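PDB 5ZVE: 389aa long hypothetical nucleolar protein from Pyrococcus horikoshii, which methylates carbon 5 of cytosine 72 in several tRNAs, taking the methyl group from S-adenosyl-L-methionine. Local coordinates for residues 307-312 with 340-345; 185-190 with 212-217; 127-132 with 284-289; 96-101 with 133-138; 10-15 with 326-331. All blocks are in the same frame, centred on the assembly; numbering follows the deposited sequence.

Contact 1: 307-312 with 340-345; sequences AAIKSL and KGMKLE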
# COMPACT_ATOMS: atom_id res chain seq x y z
N ALA A 307 -17.80 -16.07 -1.17
CA ALA A 307 -18.88 -15.12 -0.94
C ALA A 307 -19.06 -14.19 -2.14
O ALA A 307 -20.19 -13.82 -2.49
CB ALA A 307 -18.62 -14.32 0.32
N ALA A 308 -17.95 -13.81 -2.77
CA ALA A 308 -17.99 -12.93 -3.94
C ALA A 308 -18.58 -13.64 -5.15
O ALA A 308 -19.43 -13.09 -5.85
CB ALA A 308 -16.60 -12.42 -4.26
N ILE A 309 -18.11 -14.86 -5.38
CA ILE A 309 -18.58 -15.67 -6.50
C ILE A 309 -20.09 -15.89 -6.43
O ILE A 309 -20.79 -15.76 -7.44
CB ILE A 309 -17.87 -17.04 -6.52
CG1 ILE A 309 -16.38 -16.86 -6.83
CG2 ILE A 309 -18.51 -17.97 -7.54
CD1 ILE A 309 -15.58 -18.15 -6.76
N LYS A 310 -20.59 -16.20 -5.24
CA LYS A 310 -22.02 -16.45 -5.06
C LYS A 310 -22.84 -15.17 -5.19
O LYS A 310 -24.04 -15.22 -5.45
CB LYS A 310 -22.29 -17.09 -3.70
CG LYS A 310 -21.82 -18.53 -3.58
CD LYS A 310 -22.37 -19.20 -2.32
CE LYS A 310 -21.96 -18.45 -1.06
NZ LYS A 310 -22.47 -19.11 0.18
N SER A 311 -22.20 -14.02 -5.00
CA SER A 311 -22.89 -12.74 -5.09
C SER A 311 -22.72 -12.08 -6.45
O SER A 311 -23.20 -10.97 -6.68
CB SER A 311 -22.39 -11.78 -4.00
OG SER A 311 -22.59 -12.32 -2.71
N LEU A 312 -22.03 -12.76 -7.36
CA LEU A 312 -21.84 -12.23 -8.71
C LEU A 312 -22.91 -12.75 -9.64
O LEU A 312 -23.24 -13.94 -9.62
CB LEU A 312 -20.46 -12.61 -9.26
CG LEU A 312 -19.32 -11.61 -9.19
CD1 LEU A 312 -18.08 -12.19 -9.85
CD2 LEU A 312 -19.69 -10.28 -9.84
N LYS A 340 -14.53 -23.03 -9.19
CA LYS A 340 -15.87 -22.57 -8.79
C LYS A 340 -16.62 -21.80 -9.89
O LYS A 340 -17.48 -20.97 -9.59
CB LYS A 340 -15.79 -21.71 -7.52
CG LYS A 340 -15.68 -22.45 -6.16
CD LYS A 340 -14.73 -23.66 -6.13
CE LYS A 340 -15.00 -24.56 -4.92
NZ LYS A 340 -16.12 -25.54 -5.12
N GLY A 341 -16.30 -22.07 -11.15
CA GLY A 341 -17.06 -21.50 -12.25
C GLY A 341 -16.63 -20.11 -12.70
O GLY A 341 -17.40 -19.40 -13.35
N MET A 342 -15.41 -19.72 -12.35
CA MET A 342 -14.86 -18.44 -12.79
C MET A 342 -13.82 -18.66 -13.89
O MET A 342 -13.14 -19.68 -13.90
CB MET A 342 -14.23 -17.69 -11.62
CG MET A 342 -15.15 -17.43 -10.44
SD MET A 342 -16.48 -16.29 -10.82
CE MET A 342 -15.58 -14.79 -11.20
N LYS A 343 -13.70 -17.70 -14.80
CA LYS A 343 -12.78 -17.80 -15.92
C LYS A 343 -11.83 -16.60 -16.01
O LYS A 343 -12.26 -15.45 -15.87
CB LYS A 343 -13.56 -17.95 -17.23
CG LYS A 343 -12.70 -18.09 -18.48
CD LYS A 343 -13.57 -18.26 -19.72
CE LYS A 343 -12.74 -18.29 -20.99
NZ LYS A 343 -12.02 -17.00 -21.22
N LEU A 344 -10.55 -16.87 -16.25
CA LEU A 344 -9.56 -15.80 -16.39
C LEU A 344 -9.82 -14.93 -17.61
O LEU A 344 -10.15 -15.43 -18.69
CB LEU A 344 -8.15 -16.39 -16.48
CG LEU A 344 -7.44 -16.78 -15.18
CD1 LEU A 344 -6.24 -17.63 -15.52
CD2 LEU A 344 -6.99 -15.54 -14.45
N GLU A 345 -9.66 -13.63 -17.44
CA GLU A 345 -9.84 -12.68 -18.53
C GLU A 345 -8.64 -11.73 -18.63
O GLU A 345 -8.03 -11.37 -17.62
CB GLU A 345 -11.12 -11.87 -18.35
CG GLU A 345 -12.38 -12.71 -18.26
CD GLU A 345 -13.18 -12.69 -19.55
OE1 GLU A 345 -13.67 -11.61 -19.93
OE2 GLU A 345 -13.33 -13.76 -20.19
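Ile309 and Lys340 mark the closest approach of the two backbones, with 7.8 Å from Ile309 CA to Lys340 CA; no hydrogen bond joins the segments. Residues 307-312 are the C-terminal end of helix 291-310 and the first residue of the short strand that follows, while 340-345 runs from the turn after helix 331-339 into strand 342-344. Gly341 makes that turn with a positive phi (85°), where a side chain would be jammed against the carbonyl oxygen of Lys340. Ile309 points its CD1 methyl into the bend, touching Lys340 CB at 3.6 Å and Met342 CG at 3.8 Å. The Ile309 and Met342 chains run antiparallel to one another, and Ile309 CG1 lies 4.0 Å from Met342 SD. Met342 is folded at chi2 and chi3 (-67° and -64°), which swings its terminal methyl towards Leu312: CE meets Leu312 CD1 at 3.9 Å, the side chains crossing at about a right angle. Leu318 of strand 316-322 touches both Leu312 and Met342, and Leu379 of strand 374-381 also packs on Met342. Of the Lys340 side chain, CB meets Ile309; the rest bends away to a cation-pi contact with Trp306. Apart from Ile309 CG2 resting near the carbonyl oxygen of Lys340, the contact is carbon and sulfur, so helix end and strand are held by shape and burial of apolar surface within the methyltransferase domain.

Contact 2: 185-190 with 212-217; sequences PSMVTA and TTHIAQ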
# COMPACT_ATOMS: atom_id res chain seq x y z
N PRO A 185 0.42 -0.26 -8.73
CA PRO A 185 -0.40 -1.47 -8.88
C PRO A 185 -1.84 -1.31 -8.36
O PRO A 185 -2.77 -1.81 -9.01
CB PRO A 185 0.36 -2.52 -8.05
CG PRO A 185 1.40 -1.78 -7.30
CD PRO A 185 1.70 -0.55 -8.05
N SER A 186 -2.02 -0.61 -7.25
CA SER A 186 -3.37 -0.40 -6.72
C SER A 186 -4.25 0.40 -7.68
O SER A 186 -5.45 0.14 -7.80
CB SER A 186 -3.31 0.30 -5.36
OG SER A 186 -2.86 -0.59 -4.35
N MET A 187 -3.65 1.38 -8.36
CA MET A 187 -4.37 2.17 -9.34
C MET A 187 -4.75 1.36 -10.58
O MET A 187 -5.86 1.49 -11.10
CB MET A 187 -3.54 3.38 -9.75
CG MET A 187 -3.47 4.46 -8.70
SD MET A 187 -2.79 5.98 -9.40
CE MET A 187 -1.04 5.67 -9.24
N VAL A 188 -3.83 0.53 -11.04
CA VAL A 188 -4.10 -0.38 -12.15
C VAL A 188 -5.30 -1.28 -11.83
O VAL A 188 -6.13 -1.56 -12.69
CB VAL A 188 -2.87 -1.25 -12.49
CG1 VAL A 188 -3.19 -2.23 -13.59
CG2 VAL A 188 -1.69 -0.37 -12.90
N THR A 189 -5.38 -1.72 -10.58
CA THR A 189 -6.46 -2.59 -10.13
C THR A 189 -7.84 -2.02 -10.43
O THR A 189 -8.67 -2.69 -11.05
CB THR A 189 -6.35 -2.87 -8.61
OG1 THR A 189 -5.13 -3.56 -8.32
CG2 THR A 189 -7.53 -3.71 -8.13
N ALA A 190 -8.09 -0.78 -10.02
CA ALA A 190 -9.39 -0.15 -10.25
C ALA A 190 -9.67 0.04 -11.74
O ALA A 190 -10.81 -0.10 -12.19
CB ALA A 190 -9.47 1.18 -9.52
N THR A 212 -11.79 2.30 -3.62
CA THR A 212 -13.19 2.68 -3.72
C THR A 212 -13.36 4.07 -4.33
O THR A 212 -14.16 4.28 -5.24
CB THR A 212 -13.89 2.65 -2.36
OG1 THR A 212 -13.75 1.35 -1.78
CG2 THR A 212 -15.37 2.98 -2.51
N THR A 213 -12.57 5.03 -3.83
CA THR A 213 -12.68 6.41 -4.29
C THR A 213 -12.15 6.56 -5.72
O THR A 213 -12.60 7.43 -6.46
CB THR A 213 -11.94 7.37 -3.34
OG1 THR A 213 -10.60 6.92 -3.11
CG2 THR A 213 -12.67 7.45 -2.00
N HIS A 214 -11.21 5.70 -6.10
CA HIS A 214 -10.72 5.68 -7.47
C HIS A 214 -11.84 5.26 -8.43
O HIS A 214 -12.02 5.85 -9.49
CB HIS A 214 -9.52 4.74 -7.59
CG HIS A 214 -8.81 4.82 -8.91
ND1 HIS A 214 -7.75 4.00 -9.23
CD2 HIS A 214 -9.01 5.62 -9.98
CE1 HIS A 214 -7.32 4.30 -10.45
NE2 HIS A 214 -8.07 5.28 -10.92
N ILE A 215 -12.60 4.23 -8.04
CA ILE A 215 -13.77 3.81 -8.80
C ILE A 215 -14.77 4.96 -8.94
O ILE A 215 -15.35 5.18 -10.01
CB ILE A 215 -14.49 2.61 -8.15
CG1 ILE A 215 -13.53 1.42 -8.02
CG2 ILE A 215 -15.71 2.20 -8.96
CD1 ILE A 215 -13.25 0.71 -9.32
N ALA A 216 -14.94 5.69 -7.85
CA ALA A 216 -15.87 6.81 -7.81
C ALA A 216 -15.51 7.90 -8.82
O ALA A 216 -16.40 8.46 -9.47
CB ALA A 216 -15.93 7.40 -6.41
N GLN A 217 -14.22 8.19 -8.98
CA GLN A 217 -13.82 9.22 -9.94
C GLN A 217 -13.85 8.69 -11.37
O GLN A 217 -14.10 9.44 -12.31
CB GLN A 217 -12.43 9.78 -9.60
CG GLN A 217 -11.25 8.91 -9.96
CD GLN A 217 -9.92 9.52 -9.52
OE1 GLN A 217 -9.75 9.87 -8.35
NE2 GLN A 217 -8.99 9.67 -10.46
O HOH W 1 -7.19 2.22 -7.04
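Ala190 and Met187 on helix 184-193 receive the imidazole of His214 from helix 210-218. Ala190 CB lies 3.3 Å from His214 ND1, approaching the ring obliquely, whereas the carbonyl oxygen of Met187 sits at the ring edge, 3.2 Å from His214 CE1. On the other flank of the alanine methyl, Ile215 CD1 packs at 3.8 Å from Ala190 CB. The imidazole reaches across because His214 CG is anti to the backbone N (chi1 -170°), projecting the ring from its helix. A water in the ring plane, 2.9 Å from His214 ND1, donates to the carbonyl oxygen of Ser186 and so ties the ring to the facing helix. Further out, His214 NE2 is hydrogen-bonded to Glu69, so both ring nitrogens have partners and the ring's rotation is fixed. Replacing His214 by a leucine would probably leave the water and Glu69 without their ring partners and let the two helices lose their polar link. The axes of segments 185-190 and 212-217 cross at -49°, 9.5 Å apart at closest. The S-adenosyl-L-methionine-binding residues 205-211 run into helix 210-218, and Ser186 OG bonds Lys211 among them: this is the cofactor end of a class I, Rossmann-like methyltransferase fold.

Contact 3: 127-132 with 284-289; sequences IRDPKG and KLWEER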
# COMPACT_ATOMS: atom_id res chain seq x y z
N ILE A 127 19.71 8.02 14.55
CA ILE A 127 18.45 7.42 14.94
C ILE A 127 18.40 5.95 14.51
O ILE A 127 18.59 5.63 13.33
CB ILE A 127 17.26 8.16 14.33
CG1 ILE A 127 17.29 9.63 14.74
CG2 ILE A 127 15.95 7.50 14.75
CD1 ILE A 127 16.30 10.49 14.00
N ARG A 128 18.15 5.08 15.47
CA ARG A 128 18.03 3.66 15.21
C ARG A 128 16.69 3.12 15.67
O ARG A 128 16.09 3.63 16.62
CB ARG A 128 19.17 2.90 15.88
CG ARG A 128 20.41 2.84 15.01
CD ARG A 128 21.60 2.41 15.81
NE ARG A 128 22.85 2.85 15.19
CZ ARG A 128 23.54 2.13 14.32
NH1 ARG A 128 23.10 0.93 13.95
NH2 ARG A 128 24.68 2.59 13.81
N ASP A 129 16.21 2.09 14.98
CA ASP A 129 14.99 1.40 15.38
C ASP A 129 15.31 0.49 16.57
O ASP A 129 16.49 0.37 16.93
CB ASP A 129 14.38 0.66 14.18
CG ASP A 129 15.02 -0.69 13.89
OD1 ASP A 129 16.09 -1.03 14.44
OD2 ASP A 129 14.44 -1.42 13.06
N PRO A 130 14.29 -0.15 17.18
CA PRO A 130 14.59 -0.93 18.39
C PRO A 130 15.55 -2.10 18.17
O PRO A 130 16.07 -2.64 19.14
CB PRO A 130 13.22 -1.44 18.83
CG PRO A 130 12.25 -0.45 18.28
CD PRO A 130 12.83 -0.05 16.96
N LYS A 131 15.80 -2.46 16.92
CA LYS A 131 16.70 -3.58 16.61
C LYS A 131 18.03 -3.11 16.02
O LYS A 131 18.76 -3.91 15.44
CB LYS A 131 16.02 -4.54 15.64
CG LYS A 131 14.79 -5.22 16.20
CD LYS A 131 14.18 -6.18 15.18
CE LYS A 131 12.89 -6.79 15.71
NZ LYS A 131 12.30 -7.77 14.76
N GLY A 132 18.34 -1.83 16.16
CA GLY A 132 19.65 -1.34 15.77
C GLY A 132 19.80 -0.91 14.32
O GLY A 132 20.90 -0.57 13.88
N LYS A 284 10.19 -2.67 4.05
CA LYS A 284 10.09 -3.80 4.96
C LYS A 284 11.33 -3.84 5.85
O LYS A 284 12.32 -4.50 5.52
CB LYS A 284 9.92 -5.10 4.18
CG LYS A 284 9.60 -6.31 5.04
CD LYS A 284 8.23 -6.20 5.69
CE LYS A 284 7.13 -6.32 4.65
NZ LYS A 284 5.79 -6.47 5.29
N LEU A 285 11.28 -3.12 6.97
CA LEU A 285 12.39 -3.07 7.91
C LEU A 285 12.62 -4.45 8.53
O LEU A 285 13.73 -4.96 8.53
CB LEU A 285 12.14 -2.02 9.00
CG LEU A 285 12.49 -0.56 8.67
CD1 LEU A 285 11.64 -0.00 7.54
CD2 LEU A 285 12.38 0.32 9.90
N TRP A 286 11.55 -5.04 9.07
CA TRP A 286 11.61 -6.40 9.61
C TRP A 286 10.32 -7.13 9.29
O TRP A 286 9.24 -6.69 9.69
CB TRP A 286 11.85 -6.40 11.12
CG TRP A 286 13.04 -5.61 11.54
CD1 TRP A 286 13.05 -4.33 12.02
CD2 TRP A 286 14.41 -6.03 11.50
NE1 TRP A 286 14.33 -3.94 12.29
CE2 TRP A 286 15.19 -4.96 11.98
CE3 TRP A 286 15.05 -7.21 11.11
CZ2 TRP A 286 16.58 -5.03 12.08
CZ3 TRP A 286 16.43 -7.28 11.21
CH2 TRP A 286 17.18 -6.19 11.69
N GLU A 287 10.43 -8.24 8.57
CA GLU A 287 9.26 -9.03 8.21
C GLU A 287 8.88 -9.94 9.38
O GLU A 287 9.68 -10.77 9.80
CB GLU A 287 9.53 -9.87 6.96
CG GLU A 287 8.35 -10.72 6.52
CD GLU A 287 7.13 -9.90 6.13
OE1 GLU A 287 6.17 -9.85 6.92
OE2 GLU A 287 7.15 -9.30 5.03
N GLU A 288 7.67 -9.77 9.91
CA GLU A 288 7.23 -10.55 11.06
C GLU A 288 6.38 -11.76 10.67
O GLU A 288 6.38 -12.77 11.38
CB GLU A 288 6.44 -9.67 12.03
CG GLU A 288 7.20 -8.44 12.52
CD GLU A 288 6.62 -7.15 11.96
OE1 GLU A 288 5.93 -7.22 10.92
OE2 GLU A 288 6.84 -6.08 12.56
N ARG A 289 5.67 -11.66 9.56
CA ARG A 289 4.79 -12.74 9.14
C ARG A 289 5.58 -13.83 8.42
O ARG A 289 6.57 -13.55 7.75
CB ARG A 289 3.66 -12.21 8.24
CG ARG A 289 2.51 -11.62 9.04
CD ARG A 289 1.58 -10.82 8.17
NE ARG A 289 0.62 -10.05 8.96
CZ ARG A 289 -0.19 -9.13 8.45
NH1 ARG A 289 -0.16 -8.84 7.16
NH2 ARG A 289 -1.04 -8.47 9.24
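Asp129 and Trp286 form the heart of the tight part of this contact. The indole NE1 donates to Asp129 OD2 over 2.6 Å, at an N-H...O angle of 157°; the acceptor lies in the ring plane and uses its syn lone pair, with carboxylate and indole only 28° from coplanar. Equally close is Lys131 CD, which sits over one indole face, 3.5 Å from the centroid of the Trp286 five-membered ring in a CH-pi contact. Asp129 CG stands between its own backbone N and carbonyl carbon (chi1 81°), from where OD1 also takes the backbone N-H of Lys131 at 2.9 Å. That second bond makes an Asx turn, set within a type I beta turn from Asp129 to Gly132, in the hairpin connection between strands 124-128 and 134-140 of the PUA domain. The PUA domain thereby grips a loop of the methyltransferase domain, and Leu285 beside the tryptophan packs on Glu99 and Tyr102. Replacing Trp286 by an alanine would probably leave Asp129 OD2 without its donor and strip the lysine chain of the ring it lies on. Looser is the exposed end of Lys131, fully extended beyond CG, where NZ makes an off-centre cation-pi contact, 4.4 Å from the same Trp286 centroid.

Contact 4: 96-101 with 133-138; sequences YAAESV and LLVGIG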
# COMPACT_ATOMS: atom_id res chain seq x y z
N TYR A 96 7.32 2.21 14.72
CA TYR A 96 6.53 3.00 13.79
C TYR A 96 7.23 4.30 13.41
O TYR A 96 7.22 4.71 12.25
CB TYR A 96 5.15 3.28 14.39
CG TYR A 96 4.39 2.03 14.74
CD1 TYR A 96 3.67 1.34 13.78
CD2 TYR A 96 4.41 1.52 16.04
CE1 TYR A 96 2.97 0.19 14.09
CE2 TYR A 96 3.72 0.36 16.36
CZ TYR A 96 3.00 -0.30 15.38
OH TYR A 96 2.31 -1.44 15.70
N ALA A 97 7.83 4.96 14.40
CA ALA A 97 8.55 6.21 14.15
C ALA A 97 9.75 5.98 13.25
O ALA A 97 10.05 6.80 12.38
CB ALA A 97 8.99 6.83 15.47
N ALA A 98 10.45 4.87 13.47
CA ALA A 98 11.64 4.53 12.72
C ALA A 98 11.38 4.36 11.22
O ALA A 98 12.20 4.77 10.40
CB ALA A 98 12.27 3.28 13.28
N GLU A 99 10.24 3.76 10.88
CA GLU A 99 9.90 3.51 9.48
C GLU A 99 9.61 4.82 8.73
O GLU A 99 9.90 4.94 7.54
CB GLU A 99 8.70 2.56 9.38
CG GLU A 99 8.25 2.28 7.94
CD GLU A 99 7.03 1.37 7.87
OE1 GLU A 99 6.97 0.39 8.64
OE2 GLU A 99 6.15 1.62 7.02
N SER A 100 9.03 5.79 9.43
CA SER A 100 8.73 7.07 8.81
C SER A 100 9.99 7.93 8.66
O SER A 100 10.20 8.55 7.62
CB SER A 100 7.66 7.81 9.62
OG SER A 100 8.10 8.04 10.94
N VAL A 101 10.84 7.93 9.69
CA VAL A 101 12.15 8.59 9.63
C VAL A 101 13.01 8.03 8.49
O VAL A 101 13.68 8.76 7.77
CB VAL A 101 12.91 8.44 10.97
CG1 VAL A 101 14.37 8.84 10.84
CG2 VAL A 101 12.21 9.24 12.07
N LEU A 133 18.70 -0.94 13.57
CA LEU A 133 18.74 -0.48 12.18
C LEU A 133 18.90 1.04 12.13
O LEU A 133 18.09 1.78 12.68
CB LEU A 133 17.47 -0.91 11.44
CG LEU A 133 17.41 -0.56 9.95
CD1 LEU A 133 18.50 -1.28 9.16
CD2 LEU A 133 16.04 -0.88 9.38
N LEU A 134 19.96 1.50 11.48
CA LEU A 134 20.19 2.93 11.32
C LEU A 134 19.24 3.49 10.26
O LEU A 134 19.34 3.13 9.09
CB LEU A 134 21.64 3.21 10.96
CG LEU A 134 22.00 4.68 10.70
CD1 LEU A 134 21.82 5.51 11.97
CD2 LEU A 134 23.43 4.79 10.18
N VAL A 135 18.34 4.36 10.68
CA VAL A 135 17.30 4.84 9.77
C VAL A 135 17.45 6.31 9.43
O VAL A 135 16.81 6.81 8.51
CB VAL A 135 15.89 4.61 10.37
CG1 VAL A 135 15.67 3.13 10.64
CG2 VAL A 135 15.71 5.43 11.64
N GLY A 136 18.33 7.00 10.16
CA GLY A 136 18.51 8.41 9.92
C GLY A 136 19.47 9.10 10.86
O GLY A 136 19.81 8.58 11.93
N ILE A 137 19.91 10.28 10.44
CA ILE A 137 20.80 11.14 11.21
C ILE A 137 20.22 12.55 11.19
O ILE A 137 19.64 12.96 10.20
CB ILE A 137 22.23 11.13 10.62
CG1 ILE A 137 22.88 9.77 10.87
CG2 ILE A 137 23.08 12.21 11.25
CD1 ILE A 137 24.18 9.59 10.15
N GLY A 138 20.35 13.27 12.30
CA GLY A 138 19.75 14.58 12.40
C GLY A 138 20.24 15.37 13.59
O GLY A 138 21.28 15.05 14.17
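Val135 leans on helix 95-101 with its whole side chain. Its CB lies 3.7 Å from the carbonyl oxygen of Ala98. From there the two branches part. CG1, set anti to the carbonyl carbon by a chi1 of -59°, passes the same oxygen and comes within 4.3 Å of Ala98 CB; CG2, between the backbone N and that carbon, runs on to Val101 CG1 at 3.8 Å. The two valines cross at about a right angle. Next along the strand Gly136 CA sits 4.3 Å from Val101 CG1; a CB on this glycine would point at the helix and clash with that methyl. Ile127 and Val158 from the neighbouring strands also touch Val101, which thus lies between helix and sheet. The axes of segments 96-101 and 134-138 come within 7.5 Å and cross at 69°. Val135 and Gly136 both face Ile127 on strand 124-128, a classic beta bulge, and the helix lies across the sheet, contributing Ala98 and Val101 to the apolar core of the PUA domain.

Contact 5: 10-15 with 326-331; sequences REYYKN and SYEENE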
# COMPACT_ATOMS: atom_id res chain seq x y z
N ARG A 10 12.60 -17.01 3.83
CA ARG A 10 13.69 -16.86 2.87
C ARG A 10 13.80 -18.10 1.99
O ARG A 10 13.94 -17.99 0.77
CB ARG A 10 15.02 -16.58 3.58
CG ARG A 10 15.00 -15.31 4.40
CD ARG A 10 16.37 -14.68 4.51
NE ARG A 10 17.39 -15.57 5.06
CZ ARG A 10 17.71 -15.63 6.35
NH1 ARG A 10 18.66 -16.46 6.76
NH2 ARG A 10 17.09 -14.86 7.24
N GLU A 11 13.75 -19.27 2.62
CA GLU A 11 13.74 -20.54 1.89
C GLU A 11 12.52 -20.63 0.99
O GLU A 11 12.60 -21.15 -0.12
CB GLU A 11 13.77 -21.73 2.86
CG GLU A 11 15.00 -21.79 3.76
CD GLU A 11 16.29 -21.96 2.99
OE1 GLU A 11 16.23 -22.43 1.83
OE2 GLU A 11 17.36 -21.63 3.53
N TYR A 12 11.39 -20.13 1.48
CA TYR A 12 10.16 -20.13 0.71
C TYR A 12 10.34 -19.31 -0.56
O TYR A 12 10.02 -19.78 -1.66
CB TYR A 12 9.00 -19.57 1.56
CG TYR A 12 7.70 -19.43 0.80
CD1 TYR A 12 6.80 -20.49 0.72
CD2 TYR A 12 7.37 -18.24 0.17
CE1 TYR A 12 5.60 -20.35 0.03
CE2 TYR A 12 6.19 -18.10 -0.52
CZ TYR A 12 5.31 -19.15 -0.59
OH TYR A 12 4.13 -18.99 -1.29
N TYR A 13 10.86 -18.10 -0.41
CA TYR A 13 11.11 -17.23 -1.56
C TYR A 13 12.08 -17.87 -2.55
O TYR A 13 11.83 -17.85 -3.76
CB TYR A 13 11.67 -15.87 -1.10
CG TYR A 13 10.64 -14.97 -0.44
CD1 TYR A 13 9.29 -15.07 -0.75
CD2 TYR A 13 11.04 -14.01 0.48
CE1 TYR A 13 8.36 -14.24 -0.14
CE2 TYR A 13 10.12 -13.18 1.09
CZ TYR A 13 8.78 -13.30 0.77
OH TYR A 13 7.87 -12.46 1.38
N LYS A 14 13.18 -18.43 -2.05
CA LYS A 14 14.16 -19.09 -2.91
C LYS A 14 13.51 -20.22 -3.70
O LYS A 14 13.76 -20.37 -4.89
CB LYS A 14 15.34 -19.63 -2.09
CG LYS A 14 16.24 -18.55 -1.51
CD LYS A 14 17.25 -19.11 -0.52
CE LYS A 14 18.12 -18.01 0.07
NZ LYS A 14 19.01 -18.49 1.17
N ASN A 15 12.67 -21.00 -3.03
CA ASN A 15 11.97 -22.09 -3.69
C ASN A 15 10.99 -21.59 -4.74
O ASN A 15 10.83 -22.21 -5.80
CB ASN A 15 11.21 -22.94 -2.67
CG ASN A 15 12.13 -23.86 -1.89
OD1 ASN A 15 13.18 -24.26 -2.39
ND2 ASN A 15 11.72 -24.22 -0.68
N SER A 326 3.03 -14.31 -1.88
CA SER A 326 2.88 -15.76 -1.73
C SER A 326 2.10 -16.39 -2.87
O SER A 326 1.24 -15.76 -3.48
CB SER A 326 2.20 -16.09 -0.40
OG SER A 326 0.80 -15.88 -0.48
N TYR A 327 2.44 -17.64 -3.18
CA TYR A 327 1.70 -18.39 -4.18
C TYR A 327 0.29 -18.70 -3.69
O TYR A 327 -0.68 -18.48 -4.42
CB TYR A 327 2.43 -19.69 -4.54
CG TYR A 327 1.76 -20.44 -5.66
CD1 TYR A 327 2.09 -20.19 -6.99
CD2 TYR A 327 0.78 -21.39 -5.41
CE1 TYR A 327 1.47 -20.87 -8.02
CE2 TYR A 327 0.15 -22.07 -6.43
CZ TYR A 327 0.50 -21.80 -7.73
OH TYR A 327 -0.12 -22.48 -8.75
N GLU A 328 0.20 -19.21 -2.47
CA GLU A 328 -1.06 -19.71 -1.92
C GLU A 328 -2.16 -18.65 -1.89
O GLU A 328 -3.32 -18.94 -2.20
CB GLU A 328 -0.86 -20.26 -0.50
CG GLU A 328 -0.04 -21.55 -0.40
CD GLU A 328 1.46 -21.31 -0.46
OE1 GLU A 328 1.87 -20.14 -0.57
OE2 GLU A 328 2.22 -22.30 -0.39
N GLU A 329 -1.81 -17.41 -1.54
CA GLU A 329 -2.79 -16.34 -1.45
C GLU A 329 -3.14 -15.78 -2.82
O GLU A 329 -4.11 -15.04 -2.97
CB GLU A 329 -2.29 -15.20 -0.56
CG GLU A 329 -2.03 -15.57 0.89
CD GLU A 329 -1.31 -14.46 1.64
OE1 GLU A 329 -1.98 -13.48 2.02
OE2 GLU A 329 -0.09 -14.58 1.86
N ASN A 330 -2.35 -16.15 -3.82
CA ASN A 330 -2.49 -15.56 -5.14
C ASN A 330 -2.90 -16.57 -6.21
O ASN A 330 -4.10 -16.83 -6.38
CB ASN A 330 -1.20 -14.86 -5.53
CG ASN A 330 -0.92 -13.65 -4.67
OD1 ASN A 330 -1.86 -12.98 -4.21
ND2 ASN A 330 0.35 -13.36 -4.42
N GLU A 331 -1.93 -17.12 -6.93
CA GLU A 331 -2.24 -18.09 -7.98
C GLU A 331 -3.01 -19.29 -7.41
O GLU A 331 -3.91 -19.82 -8.06
CB GLU A 331 -0.97 -18.56 -8.68
CG GLU A 331 -0.35 -17.53 -9.62
CD GLU A 331 0.62 -16.59 -8.92
OE1 GLU A 331 0.64 -16.57 -7.67
OE2 GLU A 331 1.35 -15.87 -9.63
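Tyr12 points its hydroxyl into segment 326-331, which holds a type I beta turn from Tyr327 to Asn330 and leads into helix 331-339 of the methyltransferase domain; the tyrosine itself comes from helix 7-17 in the N-terminal region assigned to the ferredoxin-like family. A trans chi1 of 175° carries the Tyr12 ring away from its helix. Glu328 comes from the opposite direction, its chain bent at chi2 (81°) so that the carboxylate turns back to the phenol. The planes of ring and carboxylate are 32° apart, and the carboxylate meets the ring at its edge. Tyr12 OH donates to the syn lone pair of Glu328 OE1 over 2.6 Å, and in turn accepts the backbone N-H of Tyr327 at 2.9 Å, so two hydrogen bonds grip one oxygen. That pairing would probably favour a charged Glu328 and polarise the hydroxyl. Ser326 CB lies 3.6 Å from Tyr12 OH, while the Tyr327 ring leads away from Tyr12, so of that side chain CB is the atom near the hydroxyl. Leu291 of helix 291-310 touches Tyr12, and Ile294 of that helix touches both Ser326 and Glu328. Just ahead of the turn, Ser326 forms an ST motif: its OG takes the backbone N-H of Glu329 at 3.2 Å and donates to Glu329 OE2, 2.8 Å away.

How the contacts relate
Contacts 3 and 4 are neighbours, their centres 10 Å apart, and share the PUA sheet: Ile127 N lies 2.7 Å from Gly136 O, and Asp129 CB packs 3.5 Å from Ala98 CB. Contact 3 carries that domain over to the methyltransferase, and contact 5, about 5 Å from it at the nearest atoms, joins helix 7-17 to the methyltransferase domain. Contact 2 lies close to the cofactor, the side chain of His214 about 8 Å from the bound S-adenosyl-L-homocysteine, whereas in contact 5 the side chain of Ser326 is about 10 Å from that of Cys323, the predicted nucleophile. Contact 1 lies away from these sites, its centre about 44 Å from that of contact 4.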